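Local structure of DNA polymerase III subunit beta (Caulobacter crescentus, 5WCE) at residues A[152-157]-A[208-213]; A[274-279]-A[335-340]; A[292-297]-A[303-308]. The protein forms a ring-shaped head-to-tail homodimer around DNA that probably tethers DNA polymerases and other proteins to it and makes replication processive. One frame throughout, in Å; residues are numbered along the deposited sequence.

Interaction 1: A[152-157]-A[208-213]; sequences FAISTE and VPRKTI
R210 reaches from the first turn of helix 210-220 to the loop 152-157 and grips two of its backbone carbonyls with one nitrogen. R210 NH1 lies 2.8 Å from S155 O and 2.8 Å from E157 O, both bonds bent to 144° at the hydrogen and both acceptors somewhat out of the guanidinium plane. R210 NH2 adds a weak, long bond to E157 O. T156 spans the two carbonyls, its O standing over the rim of one guanidinium face. The bend in the arginine chain at chi3 (59°) turns the head into this backbone curve. The loop keeps its shape partly through an ST turn, in which E157 N donates to S155 OG at 3.0 Å.

The packed side is I154, buried against L166 of strand 165-173. Its CG2 branch, anti to the backbone N, meets the R210 aliphatic stem at CB, 3.8 Å away. Toward solvent the contact loosens: T156 and E157 are exposed, and their CB atoms point away from the helix, leaving main chain to do the binding. One arginine nitrogen bridging the carbonyls of S155 and E157 thus ties an ST-turn loop to the start of helix 210-220, within the central domain of the beta clamp fold.

Interaction 2: A[274-279]-A[335-340]; sequences DLFAKA and RYLLDV
K278 NZ and D274 OD2 form a salt bridge of 2.8 Å on the helix that carries A277. It uses the syn lone pair of the carboxylate and spans one turn on the exposed flank of 274-279. Between the helices the contact is apolar and small. L338 carries CG anti to its carbonyl carbon (chi1 -71°), which sends CD2 over the A277 backbone: L338 CD2 packs against the carbonyl at 3.4 Å from A277 O and lies 4.1 Å from A277 CB. The small alanine is consistent with a separation of 6.1 Å between A277 CA and L338 CA.

Helices 273-284 and 334-343 are the two helices of the C-terminal domain, and in the beta clamp fold such helices line the inside of the ring, with the sheets outside them. Deeper in, F276 and L337 meet: the leucine's CD1 comes to the ring edge at CE2, 4.0 Å, and CD2 also lies close to CE2. Their side chains cross at about a right angle. F276 further packs on I303 and L305 of strand 302-308, L337 on L374 of strand 370-374, and V280 of helix 273-284 touches L337 and L338.

Interaction 3: A[292-297]-A[303-308]; sequences RSVKLA and ITLTVR
K295 and T306 exchange two backbone hydrogen bonds, K295 N to T306 O at 2.8 Å and T306 N to K295 O at 2.9 Å, both in the carbonyl plane. A297 and T304 form the next hydrogen-bonded pair, whose A297 N to T304 O bond is nearly straight at 176°, although its donor is tilted from the carbonyl plane. L296 and L305 face each other between them as a non-hydrogen-bonded pair, and the strand directions make an angle of 159°: an antiparallel hairpin.

CA-H...O contacts accompany the hydrogen bonds, for instance L305 CA to K295 O at 3.3 Å. At the S293/R308 end two waters stand in for direct backbone bonds, one joining S293 O to R308 N, the other S293 N to R308 O. At the other end a third water adds to the A297/T304 pair, 2.7 Å from A297 O and also bound to T304 OG1.

Apolar contacts gather on the face of L296 and L305. These leucines lie side by side, L296 CD1 3.7 Å from L305 CD2, and I303 CG2 packs alongside L296 CB. V294 and V307 extend the row, V294 CB meeting V307 CG2 at 3.7 Å. K295, A297, T304 and T306 occupy the other face, the extended K295 chain leading away from strand 303-308.

Within this chain the hairpin supplies the two middle strands of an antiparallel sheet: strand 328-333 borders 293-299, strand 314-320 borders 302-308, and helix 273-284 packs on L305 and V307.

Interactions 2 and 3 belong to the C-terminal domain, with centres about 12 Å apart, and share a core: A279 CB lies 3.7 Å from L305 CD1, and L337 CD2 touches V294 CG1. The hairpin of interaction 3 falls between the two helices of interaction 2 in sequence; strand 293-299 is the next regular element after helix 273-284, reached through a short loop. Interaction 1 belongs to the central domain, its centre about 22 Å from that of interaction 2, yet the domains meet there: F152 CE2 packs on D339 CB at 3.7 Å, and D339 also forms a salt bridge to R188. Interactions 1 and 3 do not touch; their nearest atoms are about 12 Å apart.

Interaction 1: A[152-157]-A[208-213]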
# COMPACT_ATOMS: atom_id res chain seq x y z
N PHE A 152 -10.51 -0.89 -16.96
CA PHE A 152 -10.46 -2.09 -16.12
C PHE A 152 -10.53 -3.36 -16.94
O PHE A 152 -10.00 -4.38 -16.53
CB PHE A 152 -11.59 -2.05 -15.06
CG PHE A 152 -12.96 -2.38 -15.63
CD1 PHE A 152 -13.77 -1.39 -16.18
CD2 PHE A 152 -13.40 -3.71 -15.70
CE1 PHE A 152 -15.00 -1.69 -16.76
CE2 PHE A 152 -14.64 -4.01 -16.26
CZ PHE A 152 -15.44 -3.02 -16.76
N ALA A 153 -11.13 -3.31 -18.14
CA ALA A 153 -11.26 -4.50 -18.95
C ALA A 153 -10.10 -4.76 -19.91
O ALA A 153 -10.11 -5.77 -20.64
CB ALA A 153 -12.54 -4.43 -19.75
N ILE A 154 -9.09 -3.88 -19.92
CA ILE A 154 -7.94 -4.08 -20.80
C ILE A 154 -7.10 -5.17 -20.16
O ILE A 154 -6.91 -5.15 -18.95
CB ILE A 154 -7.05 -2.80 -20.93
CG1 ILE A 154 -7.85 -1.65 -21.59
CG2 ILE A 154 -5.75 -3.11 -21.68
CD1 ILE A 154 -7.14 -0.32 -21.51
N SER A 155 -6.55 -6.05 -20.98
CA SER A 155 -5.69 -7.11 -20.42
C SER A 155 -4.43 -6.50 -19.80
O SER A 155 -3.89 -5.51 -20.33
CB SER A 155 -5.29 -8.14 -21.45
OG SER A 155 -4.23 -8.91 -20.91
N THR A 156 -4.01 -7.08 -18.68
CA THR A 156 -2.79 -6.64 -18.00
C THR A 156 -1.53 -7.43 -18.44
O THR A 156 -0.47 -7.24 -17.89
CB THR A 156 -2.95 -6.80 -16.48
OG1 THR A 156 -3.28 -8.15 -16.22
CG2 THR A 156 -4.07 -5.94 -15.93
N GLU A 157 -1.65 -8.31 -19.44
CA GLU A 157 -0.53 -9.09 -19.97
C GLU A 157 0.55 -8.20 -20.62
O GLU A 157 0.25 -7.13 -21.19
CB GLU A 157 -1.06 -10.07 -21.03
CG GLU A 157 -0.29 -11.37 -21.24
CD GLU A 157 -0.49 -12.40 -20.13
OE1 GLU A 157 0.52 -13.01 -19.65
OE2 GLU A 157 -1.65 -12.61 -19.73
N VAL A 208 -4.70 1.90 -28.39
CA VAL A 208 -3.81 2.69 -27.53
C VAL A 208 -3.30 1.78 -26.41
O VAL A 208 -4.10 1.22 -25.64
CB VAL A 208 -4.51 3.94 -26.97
CG1 VAL A 208 -3.48 4.81 -26.23
CG2 VAL A 208 -5.26 4.71 -28.05
N PRO A 209 -1.95 1.61 -26.30
CA PRO A 209 -1.41 0.70 -25.27
C PRO A 209 -1.89 0.98 -23.84
O PRO A 209 -2.10 2.14 -23.45
CB PRO A 209 0.12 0.89 -25.38
CG PRO A 209 0.31 1.30 -26.80
CD PRO A 209 -0.88 2.19 -27.12
N ARG A 210 -2.02 -0.10 -23.07
CA ARG A 210 -2.46 -0.01 -21.69
C ARG A 210 -1.70 1.02 -20.91
O ARG A 210 -2.30 1.86 -20.24
CB ARG A 210 -2.40 -1.40 -21.02
CG ARG A 210 -2.85 -1.42 -19.57
CD ARG A 210 -2.60 -2.77 -18.90
NE ARG A 210 -1.18 -3.14 -18.92
CZ ARG A 210 -0.57 -4.03 -19.72
NH1 ARG A 210 -1.21 -4.78 -20.63
NH2 ARG A 210 0.77 -4.20 -19.59
N LYS A 211 -0.37 0.96 -20.97
CA LYS A 211 0.43 1.91 -20.20
C LYS A 211 0.21 3.34 -20.67
O LYS A 211 0.21 4.29 -19.88
CB LYS A 211 1.92 1.51 -20.21
CG LYS A 211 2.79 2.51 -19.44
CD LYS A 211 4.27 2.13 -19.39
CE LYS A 211 5.11 3.24 -18.79
NZ LYS A 211 6.56 2.87 -18.88
N THR A 212 0.05 3.53 -21.98
CA THR A 212 -0.22 4.86 -22.52
C THR A 212 -1.51 5.48 -22.00
O THR A 212 -1.56 6.65 -21.67
CB THR A 212 -0.27 4.80 -24.08
OG1 THR A 212 1.00 4.26 -24.58
CG2 THR A 212 -0.58 6.19 -24.67
N ILE A 213 -2.56 4.66 -21.95
CA ILE A 213 -3.84 5.08 -21.34
C ILE A 213 -3.62 5.49 -19.88
O ILE A 213 -4.14 6.50 -19.46
CB ILE A 213 -4.90 3.97 -21.50
CG1 ILE A 213 -5.31 3.86 -22.97
CG2 ILE A 213 -6.08 4.19 -20.55
CD1 ILE A 213 -5.99 5.10 -23.54

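Interaction 2: A[274-279]-A[335-340]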
# COMPACT_ATOMS: atom_id res chain seq x y z
N ASP A 274 -26.54 -1.80 -6.03
CA ASP A 274 -25.78 -1.78 -4.77
C ASP A 274 -26.08 -3.03 -3.93
O ASP A 274 -25.15 -3.67 -3.46
CB ASP A 274 -26.05 -0.53 -3.95
CG ASP A 274 -25.13 -0.44 -2.71
OD1 ASP A 274 -23.89 -0.50 -2.86
OD2 ASP A 274 -25.64 -0.37 -1.61
N LEU A 275 -27.34 -3.39 -3.75
CA LEU A 275 -27.68 -4.56 -2.95
C LEU A 275 -27.08 -5.82 -3.60
O LEU A 275 -26.49 -6.66 -2.94
CB LEU A 275 -29.17 -4.70 -2.73
CG LEU A 275 -29.58 -6.04 -2.09
CD1 LEU A 275 -28.90 -6.25 -0.72
CD2 LEU A 275 -31.08 -6.16 -2.04
N PHE A 276 -27.18 -5.92 -4.92
CA PHE A 276 -26.70 -7.10 -5.62
C PHE A 276 -25.19 -7.23 -5.50
O PHE A 276 -24.69 -8.29 -5.20
CB PHE A 276 -27.16 -7.09 -7.10
CG PHE A 276 -26.69 -8.26 -7.89
CD1 PHE A 276 -27.29 -9.49 -7.75
CD2 PHE A 276 -25.69 -8.12 -8.84
CE1 PHE A 276 -26.88 -10.57 -8.52
CE2 PHE A 276 -25.32 -9.18 -9.64
CZ PHE A 276 -25.90 -10.42 -9.44
N ALA A 277 -24.47 -6.14 -5.74
CA ALA A 277 -23.04 -6.12 -5.62
C ALA A 277 -22.59 -6.54 -4.20
O ALA A 277 -21.65 -7.32 -4.05
CB ALA A 277 -22.50 -4.74 -5.97
N LYS A 278 -23.28 -6.04 -3.17
CA LYS A 278 -22.94 -6.41 -1.79
C LYS A 278 -23.13 -7.88 -1.55
O LYS A 278 -22.31 -8.50 -0.88
CB LYS A 278 -23.71 -5.57 -0.76
CG LYS A 278 -23.07 -4.20 -0.63
CD LYS A 278 -23.95 -3.28 0.18
CE LYS A 278 -23.29 -1.92 0.30
NZ LYS A 278 -24.35 -1.03 0.82
N ALA A 279 -24.19 -8.44 -2.14
CA ALA A 279 -24.46 -9.86 -2.03
C ALA A 279 -23.43 -10.68 -2.75
O ALA A 279 -22.93 -11.63 -2.18
CB ALA A 279 -25.86 -10.21 -2.51
N ARG A 335 -15.22 -11.42 -9.72
CA ARG A 335 -14.52 -10.16 -9.88
C ARG A 335 -15.02 -9.40 -11.13
O ARG A 335 -15.29 -8.19 -11.08
CB ARG A 335 -12.97 -10.35 -9.93
CG ARG A 335 -12.16 -9.06 -10.11
CD ARG A 335 -12.59 -7.92 -9.19
NE ARG A 335 -12.64 -8.35 -7.78
CZ ARG A 335 -13.29 -7.73 -6.78
NH1 ARG A 335 -13.99 -6.61 -6.99
NH2 ARG A 335 -13.24 -8.24 -5.53
N TYR A 336 -15.19 -10.12 -12.24
CA TYR A 336 -15.68 -9.50 -13.45
C TYR A 336 -17.09 -8.92 -13.26
O TYR A 336 -17.40 -7.82 -13.76
CB TYR A 336 -15.61 -10.49 -14.65
CG TYR A 336 -14.23 -11.01 -14.99
CD1 TYR A 336 -13.05 -10.39 -14.52
CD2 TYR A 336 -14.09 -12.17 -15.73
CE1 TYR A 336 -11.81 -10.90 -14.80
CE2 TYR A 336 -12.83 -12.68 -16.02
CZ TYR A 336 -11.70 -12.02 -15.55
OH TYR A 336 -10.47 -12.56 -15.84
N LEU A 337 -17.95 -9.65 -12.54
CA LEU A 337 -19.29 -9.15 -12.26
C LEU A 337 -19.24 -7.92 -11.37
O LEU A 337 -19.88 -6.90 -11.64
CB LEU A 337 -20.08 -10.27 -11.62
CG LEU A 337 -21.50 -10.09 -11.19
CD1 LEU A 337 -22.33 -9.54 -12.34
CD2 LEU A 337 -22.05 -11.42 -10.66
N LEU A 338 -18.46 -7.98 -10.32
CA LEU A 338 -18.28 -6.82 -9.43
C LEU A 338 -17.69 -5.65 -10.16
O LEU A 338 -18.07 -4.51 -9.90
CB LEU A 338 -17.46 -7.20 -8.20
CG LEU A 338 -18.21 -8.11 -7.25
CD1 LEU A 338 -17.23 -8.63 -6.23
CD2 LEU A 338 -19.39 -7.38 -6.60
N ASP A 339 -16.79 -5.89 -11.10
CA ASP A 339 -16.22 -4.79 -11.91
C ASP A 339 -17.29 -4.04 -12.68
O ASP A 339 -17.35 -2.79 -12.70
CB ASP A 339 -15.17 -5.35 -12.88
CG ASP A 339 -13.83 -5.68 -12.22
OD1 ASP A 339 -13.57 -5.29 -11.06
OD2 ASP A 339 -13.08 -6.42 -12.88
N VAL A 340 -18.21 -4.78 -13.29
CA VAL A 340 -19.34 -4.17 -13.95
C VAL A 340 -20.25 -3.42 -13.00
O VAL A 340 -20.60 -2.27 -13.29
CB VAL A 340 -20.14 -5.23 -14.77
CG1 VAL A 340 -21.40 -4.58 -15.33
CG2 VAL A 340 -19.28 -5.74 -15.88

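Interaction 3: A[292-297]-A[303-308]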
# COMPACT_ATOMS: atom_id res chain seq x y z
N ARG A 292 -12.54 -16.64 -8.59
CA ARG A 292 -13.70 -17.04 -7.80
C ARG A 292 -14.89 -16.98 -8.76
O ARG A 292 -15.16 -15.94 -9.26
CB ARG A 292 -14.01 -16.04 -6.64
CG ARG A 292 -12.91 -15.76 -5.61
CD ARG A 292 -12.21 -14.42 -5.84
NE ARG A 292 -12.87 -13.25 -5.27
CZ ARG A 292 -13.47 -12.33 -6.01
NH1 ARG A 292 -13.50 -12.49 -7.30
NH2 ARG A 292 -14.04 -11.26 -5.48
N SER A 293 -15.57 -18.09 -8.99
CA SER A 293 -16.81 -18.08 -9.77
C SER A 293 -18.06 -18.03 -8.86
O SER A 293 -18.07 -18.64 -7.79
CB SER A 293 -16.88 -19.34 -10.59
OG SER A 293 -15.80 -19.32 -11.52
N VAL A 294 -19.12 -17.40 -9.37
CA VAL A 294 -20.41 -17.35 -8.67
C VAL A 294 -21.50 -17.88 -9.60
O VAL A 294 -21.55 -17.51 -10.79
CB VAL A 294 -20.70 -15.93 -8.15
CG1 VAL A 294 -20.68 -14.90 -9.24
CG2 VAL A 294 -22.03 -15.85 -7.41
N LYS A 295 -22.35 -18.74 -9.05
CA LYS A 295 -23.55 -19.22 -9.73
C LYS A 295 -24.77 -18.32 -9.44
O LYS A 295 -25.02 -18.02 -8.30
CB LYS A 295 -23.87 -20.66 -9.31
CG LYS A 295 -25.10 -21.25 -10.00
CD LYS A 295 -25.18 -22.71 -9.54
CE LYS A 295 -26.40 -23.44 -9.97
NZ LYS A 295 -26.32 -24.77 -9.25
N LEU A 296 -25.49 -17.93 -10.49
CA LEU A 296 -26.71 -17.13 -10.41
C LEU A 296 -27.83 -18.07 -10.85
O LEU A 296 -27.88 -18.47 -12.04
CB LEU A 296 -26.68 -15.93 -11.36
CG LEU A 296 -25.89 -14.66 -11.03
CD1 LEU A 296 -24.43 -14.99 -10.78
CD2 LEU A 296 -26.03 -13.60 -12.10
N ALA A 297 -28.67 -18.49 -9.90
CA ALA A 297 -29.85 -19.26 -10.21
C ALA A 297 -31.01 -18.26 -10.31
O ALA A 297 -31.45 -17.68 -9.31
CB ALA A 297 -30.10 -20.32 -9.14
N ILE A 303 -32.76 -13.93 -7.74
CA ILE A 303 -31.51 -14.60 -8.07
C ILE A 303 -30.99 -15.20 -6.79
O ILE A 303 -30.85 -14.49 -5.78
CB ILE A 303 -30.47 -13.64 -8.64
CG1 ILE A 303 -30.97 -13.04 -9.93
CG2 ILE A 303 -29.14 -14.39 -8.89
CD1 ILE A 303 -30.02 -12.08 -10.57
N THR A 304 -30.70 -16.50 -6.83
CA THR A 304 -30.01 -17.14 -5.71
C THR A 304 -28.53 -17.25 -6.12
O THR A 304 -28.22 -17.86 -7.14
CB THR A 304 -30.65 -18.51 -5.42
OG1 THR A 304 -31.98 -18.25 -4.99
CG2 THR A 304 -29.95 -19.25 -4.29
N LEU A 305 -27.65 -16.64 -5.35
CA LEU A 305 -26.23 -16.66 -5.60
C LEU A 305 -25.57 -17.77 -4.81
O LEU A 305 -25.79 -17.86 -3.60
CB LEU A 305 -25.59 -15.31 -5.20
CG LEU A 305 -26.09 -14.08 -5.95
CD1 LEU A 305 -25.62 -12.82 -5.16
CD2 LEU A 305 -25.58 -14.12 -7.39
N THR A 306 -24.73 -18.57 -5.47
CA THR A 306 -23.90 -19.57 -4.77
C THR A 306 -22.41 -19.47 -5.15
O THR A 306 -22.09 -19.37 -6.32
CB THR A 306 -24.41 -20.98 -5.04
OG1 THR A 306 -25.77 -21.07 -4.65
CG2 THR A 306 -23.62 -22.01 -4.28
N VAL A 307 -21.52 -19.48 -4.15
CA VAL A 307 -20.07 -19.60 -4.33
C VAL A 307 -19.60 -20.78 -3.48
O VAL A 307 -20.17 -21.05 -2.41
CB VAL A 307 -19.30 -18.33 -3.93
CG1 VAL A 307 -17.75 -18.45 -4.03
CG2 VAL A 307 -19.69 -17.17 -4.79
N ARG A 308 -18.65 -21.54 -4.01
CA ARG A 308 -17.98 -22.63 -3.32
C ARG A 308 -16.47 -22.41 -3.47
O ARG A 308 -16.01 -21.87 -4.47
CB ARG A 308 -18.36 -23.99 -3.87
CG ARG A 308 -19.87 -24.28 -3.72
CD ARG A 308 -20.25 -25.73 -3.98
NE ARG A 308 -20.64 -26.48 -2.77
CZ ARG A 308 -19.80 -26.99 -1.86
NH1 ARG A 308 -18.48 -26.84 -1.93
NH2 ARG A 308 -20.29 -27.65 -0.83
O HOH W 1 -18.31 -21.24 -6.89
O HOH W 2 -15.22 -20.28 -6.80
O HOH W 3 -33.31 -18.34 -7.43